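Local coordinates for Mypaa.01249.c (Mycobacterium paratuberculosis, PDB 3RD5), which probably acts as an oxidoreductase of the short-chain dehydrogenase/reductase family, at residues A[95-100]-A[199-204]; A[118-123]-A[276-281]; A[149-152]-A[156-159]; A[174-179]-A[244-249]; A[235-240]-A[257-262]. All coordinates share one frame; numbering follows the deposited sequence.

Contact 1. Residues A[95-100]-A[199-204]; sequences GIMAVP and YSHTNL
The thioether of Met-97 reaches across to the backbone of His-201, with SD 3.7 Å from His-201 CA and a little farther, 4.1 Å, from His-201 CB. The terminal methyl turns on toward the preceding peptide, CE lying 4.0 Å from Ser-200 O. The imidazole is approached only obliquely: SD is 5.0 Å from the centroid of the His-201 ring and 56° off its normal, a loose Met-aromatic approach. Met-97 gets there because its chain leaves the backbone with CG anti to N (chi1 -176°), runs straight through chi2 and bends at the sulfur.

Behind this apolar touch lies a polar second shell. Ser-200 OG meets the edge of the His-201 ring in plane, 2.8 Å from ND1, a hydrogen bond that restrains the rotation of the imidazole. Thr-202 OG1 donates to Tyr-199 O at 2.8 Å from a position tilted 27° out of the carbonyl plane, closing the short turn 199-202 that contains His-201. The backbone O of His-201 is bonded to Ser-139 OG.

The segment 95-100 begins on the glycine of the NNAG sequence that follows strand 87-92 in this family, whereas 199-204 follows strand 191-195. Helix 161-185 flanks both, its Tyr-165, the first residue of a YxxxK motif, touching Met-97 and His-201. No hydrogen bond joins the two loops: they meet by van der Waals contact of one thioether and an oblique sulfur-ring approach, next to the tyrosine where enzymes of this family usually have their active site.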
# COMPACT_ATOMS: atom_id res chain seq x y z
N GLY A 95 0.28 0.85 -7.39
CA GLY A 95 -0.81 0.02 -7.86
C GLY A 95 -0.98 0.16 -9.36
O GLY A 95 -0.57 1.16 -9.98
N ILE A 96 -1.57 -0.88 -9.93
CA ILE A 96 -2.11 -0.82 -11.27
C ILE A 96 -3.62 -1.05 -11.18
O ILE A 96 -4.11 -1.70 -10.26
CB ILE A 96 -1.42 -1.83 -12.22
CG1 ILE A 96 -1.56 -3.25 -11.75
CG2 ILE A 96 0.08 -1.45 -12.40
CD1 ILE A 96 -1.01 -4.31 -12.78
N MET A 97 -4.36 -0.58 -12.17
CA MET A 97 -5.80 -0.47 -12.07
C MET A 97 -6.54 -0.77 -13.38
O MET A 97 -6.40 -0.03 -14.37
CB MET A 97 -6.23 0.95 -11.56
CG MET A 97 -7.71 1.10 -11.35
SD MET A 97 -8.18 2.69 -10.58
CE MET A 97 -7.90 3.84 -11.93
N ALA A 98 -7.36 -1.82 -13.35
CA ALA A 98 -8.30 -2.14 -14.44
C ALA A 98 -7.62 -2.30 -15.79
O ALA A 98 -8.05 -1.80 -16.81
CB ALA A 98 -9.42 -1.11 -14.48
N VAL A 99 -6.54 -3.05 -15.77
CA VAL A 99 -5.71 -3.39 -16.93
C VAL A 99 -6.17 -4.74 -17.53
O VAL A 99 -6.93 -5.49 -16.89
CB VAL A 99 -4.23 -3.48 -16.53
CG1 VAL A 99 -3.70 -2.08 -16.10
CG2 VAL A 99 -3.98 -4.51 -15.45
N PRO A 100 -5.76 -5.06 -18.77
CA PRO A 100 -6.03 -6.38 -19.34
C PRO A 100 -5.42 -7.52 -18.55
O PRO A 100 -4.52 -7.32 -17.72
CB PRO A 100 -5.45 -6.29 -20.76
CG PRO A 100 -5.42 -4.80 -21.05
CD PRO A 100 -5.08 -4.18 -19.73
N TYR A 199 -11.83 9.64 -5.31
CA TYR A 199 -12.30 9.46 -6.67
C TYR A 199 -11.26 9.01 -7.69
O TYR A 199 -11.60 8.37 -8.69
CB TYR A 199 -12.98 10.77 -7.18
CG TYR A 199 -12.02 11.94 -7.27
CD1 TYR A 199 -11.27 12.16 -8.43
CD2 TYR A 199 -11.85 12.83 -6.22
CE1 TYR A 199 -10.37 13.21 -8.51
CE2 TYR A 199 -10.92 13.89 -6.29
CZ TYR A 199 -10.20 14.08 -7.45
OH TYR A 199 -9.31 15.19 -7.45
N SER A 200 -10.01 9.38 -7.50
CA SER A 200 -9.00 9.09 -8.56
C SER A 200 -8.82 7.64 -8.89
O SER A 200 -8.47 7.31 -10.03
CB SER A 200 -7.65 9.66 -8.16
OG SER A 200 -7.17 9.11 -6.99
N HIS A 201 -9.05 6.78 -7.91
CA HIS A 201 -8.85 5.32 -8.11
C HIS A 201 -10.14 4.58 -8.04
O HIS A 201 -10.32 3.60 -7.32
CB HIS A 201 -7.78 4.82 -7.14
CG HIS A 201 -6.42 5.30 -7.51
ND1 HIS A 201 -6.02 6.62 -7.38
CD2 HIS A 201 -5.36 4.65 -8.07
CE1 HIS A 201 -4.77 6.74 -7.77
NE2 HIS A 201 -4.33 5.56 -8.18
N THR A 202 -11.06 4.99 -8.89
CA THR A 202 -12.39 4.44 -8.94
C THR A 202 -12.81 4.40 -10.42
O THR A 202 -12.17 5.01 -11.27
CB THR A 202 -13.44 5.26 -8.17
OG1 THR A 202 -13.67 6.50 -8.85
CG2 THR A 202 -13.00 5.49 -6.74
N ASN A 203 -13.91 3.70 -10.68
CA ASN A 203 -14.44 3.54 -12.04
C ASN A 203 -15.19 4.74 -12.65
O ASN A 203 -15.74 4.64 -13.76
CB ASN A 203 -15.30 2.26 -12.08
CG ASN A 203 -16.61 2.40 -11.31
OD1 ASN A 203 -16.97 3.50 -10.91
ND2 ASN A 203 -17.31 1.29 -11.10
N LEU A 204 -15.14 5.89 -12.00
CA LEU A 204 -15.80 7.09 -12.52
C LEU A 204 -15.22 7.66 -13.84
O LEU A 204 -13.99 7.69 -14.03
CB LEU A 204 -15.77 8.17 -11.45
CG LEU A 204 -16.54 7.86 -10.18
CD1 LEU A 204 -16.44 9.08 -9.30
CD2 LEU A 204 -18.00 7.51 -10.47

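Contact 2. Residues A[118-123]-A[276-281]; sequences GHFALT and ALWALS
Phe-120 points its ring edge into the face of Trp-278, a T-shaped aromatic pair with the planes at 65° and the centroids of the phenyl and the six-membered indole ring 4.6 Å apart. The leading atom is Phe-120 CE1, 3.5 Å from Trp-278 CD2 and over the middle of the indole. With CG anti to the backbone N (chi1 -180°), the Phe-120 ring is carried at helix 271-285, and the Trp-278 indole swings in to meet it.

Phe-120 also offers a face. Ser-281 CB sits over its centre, 3.5 Å from the ring centroid and 6° off the normal, a CH-pi contact with the carbon almost exactly on the ring normal. The serine hydroxyl turns back to its own helix, OG donating to Leu-277 O at 2.8 Å; that carbonyl also takes the N-H of Ser-281, the two donors arriving on opposite faces of its plane. The hydroxyl is further bonded to His-116 NE2, while the indole NE1 is satisfied by Glu-282 and the ring has a cation-pi partner in Arg-182.

The phenyl is thus held by Trp-278 at its edge and by Ser-281 over one face, and all three residues are buried. In many short-chain dehydrogenases the counterparts of helices 110-126 and 161-185 build a subunit interface; here the C-terminal helix 271-285 packs against both within the same chain, as an addition to the Rossmann-type core.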
# COMPACT_ATOMS: atom_id res chain seq x y z
N GLY A 118 2.87 -8.71 -4.05
CA GLY A 118 4.22 -8.14 -3.96
C GLY A 118 4.40 -7.31 -2.68
O GLY A 118 5.44 -7.36 -2.06
N HIS A 119 3.37 -6.58 -2.31
CA HIS A 119 3.33 -5.82 -1.04
C HIS A 119 3.33 -6.72 0.20
O HIS A 119 3.97 -6.42 1.21
CB HIS A 119 2.16 -4.85 -1.01
CG HIS A 119 2.38 -3.60 -1.82
ND1 HIS A 119 1.40 -3.06 -2.62
CD2 HIS A 119 3.43 -2.74 -1.85
CE1 HIS A 119 1.87 -1.92 -3.14
NE2 HIS A 119 3.12 -1.72 -2.72
N PHE A 120 2.63 -7.85 0.11
CA PHE A 120 2.61 -8.84 1.17
C PHE A 120 4.03 -9.35 1.44
O PHE A 120 4.49 -9.39 2.59
CB PHE A 120 1.69 -9.99 0.75
CG PHE A 120 1.57 -11.10 1.77
CD1 PHE A 120 0.61 -11.03 2.74
CD2 PHE A 120 2.44 -12.18 1.77
CE1 PHE A 120 0.48 -12.03 3.71
CE2 PHE A 120 2.32 -13.19 2.73
CZ PHE A 120 1.36 -13.10 3.70
N ALA A 121 4.72 -9.75 0.38
CA ALA A 121 6.08 -10.23 0.51
C ALA A 121 7.00 -9.15 1.03
O ALA A 121 7.80 -9.37 1.97
CB ALA A 121 6.57 -10.74 -0.86
N LEU A 122 6.88 -7.96 0.47
CA LEU A 122 7.73 -6.83 0.89
C LEU A 122 7.57 -6.56 2.38
O LEU A 122 8.57 -6.34 3.12
CB LEU A 122 7.39 -5.57 0.10
CG LEU A 122 8.18 -4.31 0.45
CD1 LEU A 122 9.69 -4.53 0.18
CD2 LEU A 122 7.62 -3.10 -0.31
N THR A 123 6.32 -6.51 2.83
CA THR A 123 6.03 -6.19 4.23
C THR A 123 6.60 -7.26 5.18
O THR A 123 7.27 -6.93 6.18
CB THR A 123 4.52 -6.01 4.46
OG1 THR A 123 4.03 -4.99 3.59
CG2 THR A 123 4.25 -5.62 5.94
N ALA A 276 -7.59 -16.67 6.19
CA ALA A 276 -7.42 -17.63 5.11
C ALA A 276 -6.61 -17.03 3.96
O ALA A 276 -5.71 -17.68 3.42
CB ALA A 276 -8.81 -18.06 4.57
N LEU A 277 -6.90 -15.77 3.63
CA LEU A 277 -6.14 -15.07 2.58
C LEU A 277 -4.67 -14.96 2.97
O LEU A 277 -3.79 -15.08 2.12
CB LEU A 277 -6.74 -13.69 2.29
CG LEU A 277 -5.91 -12.83 1.32
CD1 LEU A 277 -5.87 -13.41 -0.10
CD2 LEU A 277 -6.51 -11.42 1.31
N TRP A 278 -4.39 -14.71 4.25
CA TRP A 278 -3.02 -14.65 4.71
C TRP A 278 -2.28 -15.96 4.46
O TRP A 278 -1.14 -15.97 3.95
CB TRP A 278 -2.99 -14.29 6.21
CG TRP A 278 -1.60 -13.97 6.68
CD1 TRP A 278 -0.60 -14.85 6.96
CD2 TRP A 278 -1.02 -12.65 6.83
NE1 TRP A 278 0.56 -14.18 7.25
CE2 TRP A 278 0.32 -12.83 7.19
CE3 TRP A 278 -1.52 -11.34 6.71
CZ2 TRP A 278 1.19 -11.73 7.36
CZ3 TRP A 278 -0.68 -10.28 6.88
CH2 TRP A 278 0.67 -10.49 7.24
N ALA A 279 -2.93 -17.08 4.76
CA ALA A 279 -2.34 -18.39 4.54
C ALA A 279 -2.05 -18.62 3.06
O ALA A 279 -0.96 -19.07 2.68
CB ALA A 279 -3.26 -19.52 5.09
N LEU A 280 -3.02 -18.34 2.21
CA LEU A 280 -2.83 -18.47 0.77
C LEU A 280 -1.67 -17.57 0.29
O LEU A 280 -0.86 -17.99 -0.54
CB LEU A 280 -4.12 -18.13 0.05
CG LEU A 280 -4.07 -18.01 -1.48
CD1 LEU A 280 -3.51 -19.23 -2.17
CD2 LEU A 280 -5.44 -17.60 -2.01
N SER A 281 -1.60 -16.37 0.84
CA SER A 281 -0.57 -15.41 0.43
C SER A 281 0.84 -15.85 0.83
O SER A 281 1.83 -15.66 0.09
CB SER A 281 -0.88 -14.01 0.98
OG SER A 281 -2.14 -13.55 0.46

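Contact 3. Residues A[149-152]-A[156-159]; sequences LEDL and SRRY
Hydrogen bonds dominate where Arg-157 meets Asp-151. The guanidinium comes side-on to the backbone carbonyl of Asp-151 and gives that single oxygen two bonds, from NE to Asp-151 O at 2.9 Å and from NH2 to the same O at 3.0 Å. The oxygen lies in the guanidinium plane, at its edge, yet both N-H bonds are bent, as sharing one acceptor requires. The carboxylate is used separately: Ser-156 N donates to Asp-151 OD2 at 2.9 Å on the syn side, and Asp-151 OD1 takes the N-H of Arg-155. One acid therefore receives two successive amides and pins a tight excursion of the long loop between strand 133-137 and helix 161-185 of the Rossmann-type fold.

The charged groups themselves meet at longer range: Asp-151 OD2 and Arg-157 NE make a long salt bridge of 3.7 Å, with carboxylate and guanidinium planes 71° apart instead of coplanar.

Van der Waals contact comes from the arginine stem. Its CG lies between the backbone N and the carbonyl carbon (chi1 60°), and the chain then extends to NE past the carboxylate, CG coming within 3.4 Å of Asp-151 OD2. Trp-154 adds a cation-pi contact to the guanidinium, and helix 161-185 joins in through Gln-167, bonded to Leu-152 O.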
# COMPACT_ATOMS: atom_id res chain seq x y z
N LEU A 149 -10.58 -17.79 -3.06
CA LEU A 149 -9.43 -18.53 -2.54
C LEU A 149 -9.01 -19.68 -3.45
O LEU A 149 -7.84 -20.01 -3.48
CB LEU A 149 -9.75 -19.12 -1.15
CG LEU A 149 -9.96 -18.11 -0.02
CD1 LEU A 149 -10.52 -18.86 1.22
CD2 LEU A 149 -8.64 -17.36 0.31
N GLU A 150 -9.96 -20.25 -4.18
CA GLU A 150 -9.67 -21.39 -5.07
C GLU A 150 -9.03 -20.95 -6.37
O GLU A 150 -8.32 -21.76 -6.99
CB GLU A 150 -10.98 -22.14 -5.39
CG GLU A 150 -11.64 -22.80 -4.17
CD GLU A 150 -12.28 -21.82 -3.13
OE1 GLU A 150 -12.71 -20.66 -3.49
OE2 GLU A 150 -12.35 -22.22 -1.91
N ASP A 151 -9.23 -19.70 -6.77
CA ASP A 151 -8.74 -19.24 -8.07
C ASP A 151 -8.42 -17.73 -7.98
O ASP A 151 -8.95 -16.89 -8.72
CB ASP A 151 -9.72 -19.55 -9.20
CG ASP A 151 -9.13 -19.31 -10.57
OD1 ASP A 151 -7.90 -19.18 -10.70
OD2 ASP A 151 -9.97 -19.24 -11.51
N LEU A 152 -7.53 -17.40 -7.07
CA LEU A 152 -7.14 -16.00 -6.82
C LEU A 152 -6.58 -15.34 -8.07
O LEU A 152 -6.77 -14.13 -8.28
CB LEU A 152 -6.11 -15.95 -5.69
CG LEU A 152 -5.86 -14.56 -5.12
CD1 LEU A 152 -6.96 -14.09 -4.15
CD2 LEU A 152 -4.46 -14.55 -4.39
N SER A 156 -9.11 -19.86 -14.23
CA SER A 156 -10.22 -20.75 -14.67
C SER A 156 -11.58 -20.08 -14.63
O SER A 156 -12.62 -20.74 -14.55
CB SER A 156 -10.22 -22.03 -13.82
OG SER A 156 -8.96 -22.70 -13.93
N ARG A 157 -11.58 -18.75 -14.69
CA ARG A 157 -12.79 -17.95 -14.65
C ARG A 157 -12.57 -16.68 -15.50
O ARG A 157 -11.50 -16.10 -15.45
CB ARG A 157 -13.17 -17.57 -13.19
CG ARG A 157 -12.14 -16.75 -12.43
CD ARG A 157 -12.38 -16.81 -10.92
NE ARG A 157 -11.39 -16.11 -10.11
CZ ARG A 157 -11.57 -14.92 -9.52
NH1 ARG A 157 -12.71 -14.26 -9.65
NH2 ARG A 157 -10.61 -14.44 -8.76
N ARG A 158 -13.56 -16.30 -16.28
CA ARG A 158 -13.48 -15.14 -17.18
C ARG A 158 -12.99 -13.92 -16.40
O ARG A 158 -13.50 -13.60 -15.29
CB ARG A 158 -14.84 -14.84 -17.80
CG ARG A 158 -14.91 -13.52 -18.57
CD ARG A 158 -16.38 -13.24 -19.02
NE ARG A 158 -16.75 -14.14 -20.05
CZ ARG A 158 -17.92 -14.79 -20.18
NH1 ARG A 158 -18.86 -14.77 -19.23
NH2 ARG A 158 -18.10 -15.51 -21.24
N TYR A 159 -12.05 -13.20 -16.99
CA TYR A 159 -11.49 -12.02 -16.37
C TYR A 159 -12.42 -10.82 -16.47
O TYR A 159 -13.09 -10.60 -17.48
CB TYR A 159 -10.19 -11.68 -17.08
CG TYR A 159 -9.34 -10.56 -16.49
CD1 TYR A 159 -8.63 -10.74 -15.29
CD2 TYR A 159 -9.18 -9.36 -17.18
CE1 TYR A 159 -7.79 -9.73 -14.84
CE2 TYR A 159 -8.35 -8.37 -16.73
CZ TYR A 159 -7.69 -8.56 -15.56
OH TYR A 159 -6.81 -7.51 -15.18

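Contact 4. Residues A[174-179]-A[244-249]; sequences LFTSEL and PGDSFV
The carboxylate of Asp-246 faces Ser-177, whose OG lies 3.0 Å from Asp-246 OD2. The serine bond remains doubtful, because Leu-173 O competes weakly for the same proton and Ser-177 has a second deposited conformer. Ser-177 OG is also 3.2 Å from Asp-246 OD1; the modelled hydroxyl lies near both oxygens. Asp-246 OD1 has its strongest polar partner in Arg-264, which forms a salt bridge to it.

On the same carboxylate an apolar atom closes in: the methyl CG2 of Thr-176 comes to 3.6 Å from Asp-246 OD1. It is CG2, anti to the backbone N, that faces the acid, whereas OG1 of this threonine turns to Asn-172 O in its own helix.

Asp-246 is presented by a type II beta turn from Pro-244 to Ser-247, where it takes the left-handed third position (phi 64°, psi 28°). Pro-244 O receives both Ser-247 OG at 2.6 Å and, weakly, the Ser-247 N-H. From this turn the chain runs into strand 248-251, alongside strand 191-195; helix 161-185, which carries Thr-176 and Ser-177, packs over strand 191-195 as the helix of the preceding beta-alpha-beta crossover.

The ion pair with Arg-264 probably keeps the acid ionised and positioned, and to this helix 161-185 adds only a hydroxyl within reach and a methyl.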
# COMPACT_ATOMS: atom_id res chain seq x y z
N LEU A 174 -8.05 -6.63 3.94
CA LEU A 174 -7.95 -7.88 4.70
C LEU A 174 -6.52 -8.10 5.17
O LEU A 174 -6.29 -8.64 6.27
CB LEU A 174 -8.44 -9.02 3.83
CG LEU A 174 -9.94 -9.05 3.51
CD1 LEU A 174 -10.21 -10.09 2.42
CD2 LEU A 174 -10.80 -9.33 4.76
N PHE A 175 -5.56 -7.73 4.35
CA PHE A 175 -4.11 -7.74 4.71
C PHE A 175 -3.87 -6.89 5.94
O PHE A 175 -3.22 -7.30 6.92
CB PHE A 175 -3.29 -7.22 3.53
CG PHE A 175 -1.86 -6.98 3.85
CD1 PHE A 175 -0.98 -8.00 4.08
CD2 PHE A 175 -1.40 -5.68 3.86
CE1 PHE A 175 0.36 -7.73 4.36
CE2 PHE A 175 -0.06 -5.42 4.08
CZ PHE A 175 0.81 -6.46 4.36
N THR A 176 -4.38 -5.66 5.90
CA THR A 176 -4.21 -4.72 7.01
C THR A 176 -4.82 -5.24 8.32
O THR A 176 -4.16 -5.20 9.38
CB THR A 176 -4.83 -3.39 6.64
OG1 THR A 176 -4.17 -2.83 5.49
CG2 THR A 176 -4.76 -2.35 7.82
N SER A 177 -6.02 -5.78 8.27
CA SER A 177 -6.69 -6.32 9.47
C SER A 177 -5.93 -7.50 10.06
O SER A 177 -5.71 -7.57 11.27
CB SER A 177 -8.11 -6.75 9.14
OG SER A 177 -8.91 -5.64 8.79
N GLU A 178 -5.53 -8.44 9.20
CA GLU A 178 -4.84 -9.63 9.70
C GLU A 178 -3.43 -9.29 10.17
O GLU A 178 -2.98 -9.81 11.17
CB GLU A 178 -4.85 -10.75 8.68
CG GLU A 178 -4.11 -12.02 9.06
CD GLU A 178 -4.68 -12.83 10.18
OE1 GLU A 178 -5.76 -12.50 10.70
OE2 GLU A 178 -4.00 -13.84 10.52
N LEU A 179 -2.76 -8.38 9.48
CA LEU A 179 -1.42 -7.93 9.92
C LEU A 179 -1.56 -7.31 11.32
O LEU A 179 -0.78 -7.62 12.23
CB LEU A 179 -0.82 -6.91 8.94
CG LEU A 179 0.53 -6.33 9.35
CD1 LEU A 179 1.60 -7.40 9.65
CD2 LEU A 179 1.03 -5.39 8.26
N PRO A 244 -5.59 4.35 16.01
CA PRO A 244 -5.60 2.96 16.41
C PRO A 244 -5.22 2.03 15.25
O PRO A 244 -5.47 2.31 14.09
CB PRO A 244 -7.07 2.72 16.78
CG PRO A 244 -7.71 4.00 16.90
CD PRO A 244 -6.89 5.01 16.14
N GLY A 245 -4.61 0.90 15.60
CA GLY A 245 -4.32 -0.13 14.62
C GLY A 245 -5.56 -0.56 13.86
O GLY A 245 -6.67 -0.54 14.40
N ASP A 246 -5.36 -0.88 12.58
CA ASP A 246 -6.45 -1.21 11.65
C ASP A 246 -7.43 -0.09 11.40
O ASP A 246 -8.58 -0.33 11.02
CB ASP A 246 -7.19 -2.53 12.05
CG ASP A 246 -8.00 -3.14 10.91
OD1 ASP A 246 -7.74 -2.87 9.77
OD2 ASP A 246 -8.95 -3.89 11.25
N SER A 247 -6.99 1.16 11.51
CA SER A 247 -7.79 2.27 11.03
C SER A 247 -7.68 2.37 9.52
O SER A 247 -6.62 2.07 8.97
CB SER A 247 -7.30 3.59 11.61
OG SER A 247 -7.47 3.67 13.01
N PHE A 248 -8.74 2.81 8.87
CA PHE A 248 -8.79 3.06 7.43
C PHE A 248 -9.19 4.53 7.25
O PHE A 248 -10.23 4.93 7.82
CB PHE A 248 -9.90 2.17 6.84
CG PHE A 248 -10.04 2.20 5.33
CD1 PHE A 248 -8.99 2.47 4.48
CD2 PHE A 248 -11.28 1.88 4.77
CE1 PHE A 248 -9.13 2.38 3.07
CE2 PHE A 248 -11.42 1.78 3.39
CZ PHE A 248 -10.37 2.04 2.54
N VAL A 249 -8.36 5.32 6.55
CA VAL A 249 -8.48 6.77 6.43
C VAL A 249 -8.88 7.11 5.00
O VAL A 249 -8.34 6.57 4.02
CB VAL A 249 -7.09 7.45 6.73
CG1 VAL A 249 -7.08 8.98 6.40
CG2 VAL A 249 -6.76 7.19 8.26

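Contact 5. Residues A[235-240]-A[257-262]; sequences TLYAAS and GRTQPV
The apolar part is a CH-pi contact in which Thr-259 lays its methyl over one face of Tyr-237. CG2 is 3.9 Å from the ring centroid and 26° off the normal, displaced toward the CB end of the ring, with Thr-259 CG2 only 3.5 Å from Tyr-237 CG. The methyl is anti to the backbone N of Thr-259, which directs it at the helix, and OG1 is left to bond Gln-234 one turn earlier in that helix. At the far end of the ring Pro-261 crosses at about a right angle, its CD 4.1 Å from Tyr-237 OH. Val-249 of the neighbouring strand touches both Tyr-237 and Thr-259, and Trp-6 meets the tyrosine ring edge-to-face.

Helix 226-240 lies on one side of the mixed sheet, and its segment 235-240 runs at 52° to strand 259-261, the axes 9.0 Å apart at closest approach. That strand is the antiparallel last one, beyond strand 248-251; the helix precedes 248-251 in the chain, so a helix-strand-strand sequence forms the edge of the sheet of this Rossmann-type fold on the side of strand 259-261.

Polar linkage across the contact goes through water. One ordered molecule lies 2.8 Å from Tyr-237 OH and donates to Thr-259 O, likewise at 2.8 Å, so the phenol and a strand carbonyl are tied without a direct bond. On the strand itself, Gln-260 starts its side chain away from the helix and donates NE2 to Pro-261 O over a long 3.3 Å, arriving tilted from the carbonyl plane.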
# COMPACT_ATOMS: atom_id res chain seq x y z
N THR A 235 -3.31 9.34 2.46
CA THR A 235 -2.15 8.55 2.87
C THR A 235 -1.30 9.28 3.93
O THR A 235 -0.85 8.68 4.90
CB THR A 235 -1.27 8.21 1.68
OG1 THR A 235 -2.04 7.54 0.68
CG2 THR A 235 -0.10 7.32 2.08
N LEU A 236 -1.10 10.57 3.71
CA LEU A 236 -0.26 11.38 4.61
C LEU A 236 -0.84 11.47 6.03
O LEU A 236 -0.12 11.47 7.01
CB LEU A 236 -0.03 12.77 3.98
CG LEU A 236 0.88 12.79 2.74
CD1 LEU A 236 0.77 14.14 1.97
CD2 LEU A 236 2.34 12.47 3.12
N TYR A 237 -2.18 11.52 6.11
CA TYR A 237 -2.86 11.47 7.40
C TYR A 237 -2.63 10.11 8.09
O TYR A 237 -2.21 10.04 9.24
CB TYR A 237 -4.35 11.75 7.19
CG TYR A 237 -5.22 11.84 8.43
CD1 TYR A 237 -5.70 10.70 9.03
CD2 TYR A 237 -5.63 13.06 8.91
CE1 TYR A 237 -6.61 10.76 10.09
CE2 TYR A 237 -6.53 13.12 9.97
CZ TYR A 237 -7.00 11.97 10.53
OH TYR A 237 -7.90 12.06 11.59
N ALA A 238 -2.81 9.02 7.35
CA ALA A 238 -2.55 7.68 7.89
C ALA A 238 -1.09 7.48 8.31
O ALA A 238 -0.81 6.82 9.30
CB ALA A 238 -2.96 6.59 6.89
N ALA A 239 -0.16 8.10 7.58
CA ALA A 239 1.27 7.97 7.89
C ALA A 239 1.73 8.75 9.08
O ALA A 239 2.80 8.44 9.61
CB ALA A 239 2.10 8.38 6.67
N SER A 240 0.95 9.75 9.50
CA SER A 240 1.42 10.72 10.48
C SER A 240 0.63 10.81 11.78
O SER A 240 1.17 11.36 12.75
CB SER A 240 1.50 12.11 9.84
OG SER A 240 0.24 12.59 9.45
N GLY A 257 -14.64 14.82 0.35
CA GLY A 257 -14.90 15.10 1.75
C GLY A 257 -13.65 15.19 2.60
O GLY A 257 -12.55 14.82 2.17
N ARG A 258 -13.83 15.66 3.83
CA ARG A 258 -12.72 15.81 4.78
C ARG A 258 -12.08 14.48 5.13
O ARG A 258 -12.76 13.44 5.19
CB ARG A 258 -13.21 16.46 6.08
CG ARG A 258 -14.24 15.72 6.88
CD ARG A 258 -14.69 16.61 8.07
NE ARG A 258 -13.58 16.97 8.96
CZ ARG A 258 -13.51 18.08 9.70
NH1 ARG A 258 -14.48 18.98 9.67
NH2 ARG A 258 -12.46 18.29 10.48
N THR A 259 -10.79 14.51 5.42
CA THR A 259 -10.03 13.29 5.78
C THR A 259 -10.32 12.87 7.21
O THR A 259 -10.26 13.66 8.16
CB THR A 259 -8.53 13.57 5.59
OG1 THR A 259 -8.28 13.90 4.22
CG2 THR A 259 -7.71 12.35 6.00
N GLN A 260 -10.69 11.62 7.36
CA GLN A 260 -11.06 11.06 8.66
C GLN A 260 -11.02 9.53 8.59
O GLN A 260 -10.97 8.95 7.51
CB GLN A 260 -12.47 11.53 9.09
CG GLN A 260 -13.54 11.17 8.04
CD GLN A 260 -14.95 11.37 8.48
OE1 GLN A 260 -15.33 12.46 8.68
NE2 GLN A 260 -15.73 10.29 8.56
N PRO A 261 -11.07 8.85 9.73
CA PRO A 261 -11.37 7.42 9.69
C PRO A 261 -12.72 7.15 9.03
O PRO A 261 -13.70 7.86 9.30
CB PRO A 261 -11.39 7.05 11.19
CG PRO A 261 -10.48 8.06 11.82
CD PRO A 261 -10.91 9.32 11.12
N VAL A 262 -12.75 6.12 8.19
CA VAL A 262 -13.93 5.78 7.41
C VAL A 262 -14.24 4.28 7.54
O VAL A 262 -13.45 3.53 8.10
CB VAL A 262 -13.77 6.15 5.93
CG1 VAL A 262 -13.67 7.68 5.78
CG2 VAL A 262 -12.57 5.44 5.30
O HOH W 1 -10.09 13.72 11.00

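In the fold
Contact 2 is the buried one, an aromatic and CH-pi packing of two helices, whereas contact 3, its centre about 23 Å from the centre of the chain, lies in a peripheral loop and relies on hydrogen bonds. They meet where Leu-149 and Leu-152 touch helix 271-285. Contacts 1, 4 and 5 are partly buried. Contacts 4 and 5 share the end of the sheet, Val-249 packing on Tyr-237 and Thr-259, but differ in chemistry: a carboxylate near a serine hydroxyl and a threonine methyl, its ion pair made to Arg-264 outside the two segments, against a ring, a methyl and a water. Phe-175 and Glu-178 join contact 4 to contact 2. Contact 1 reaches contact 3 through Val-99 O and Tyr-159 OH.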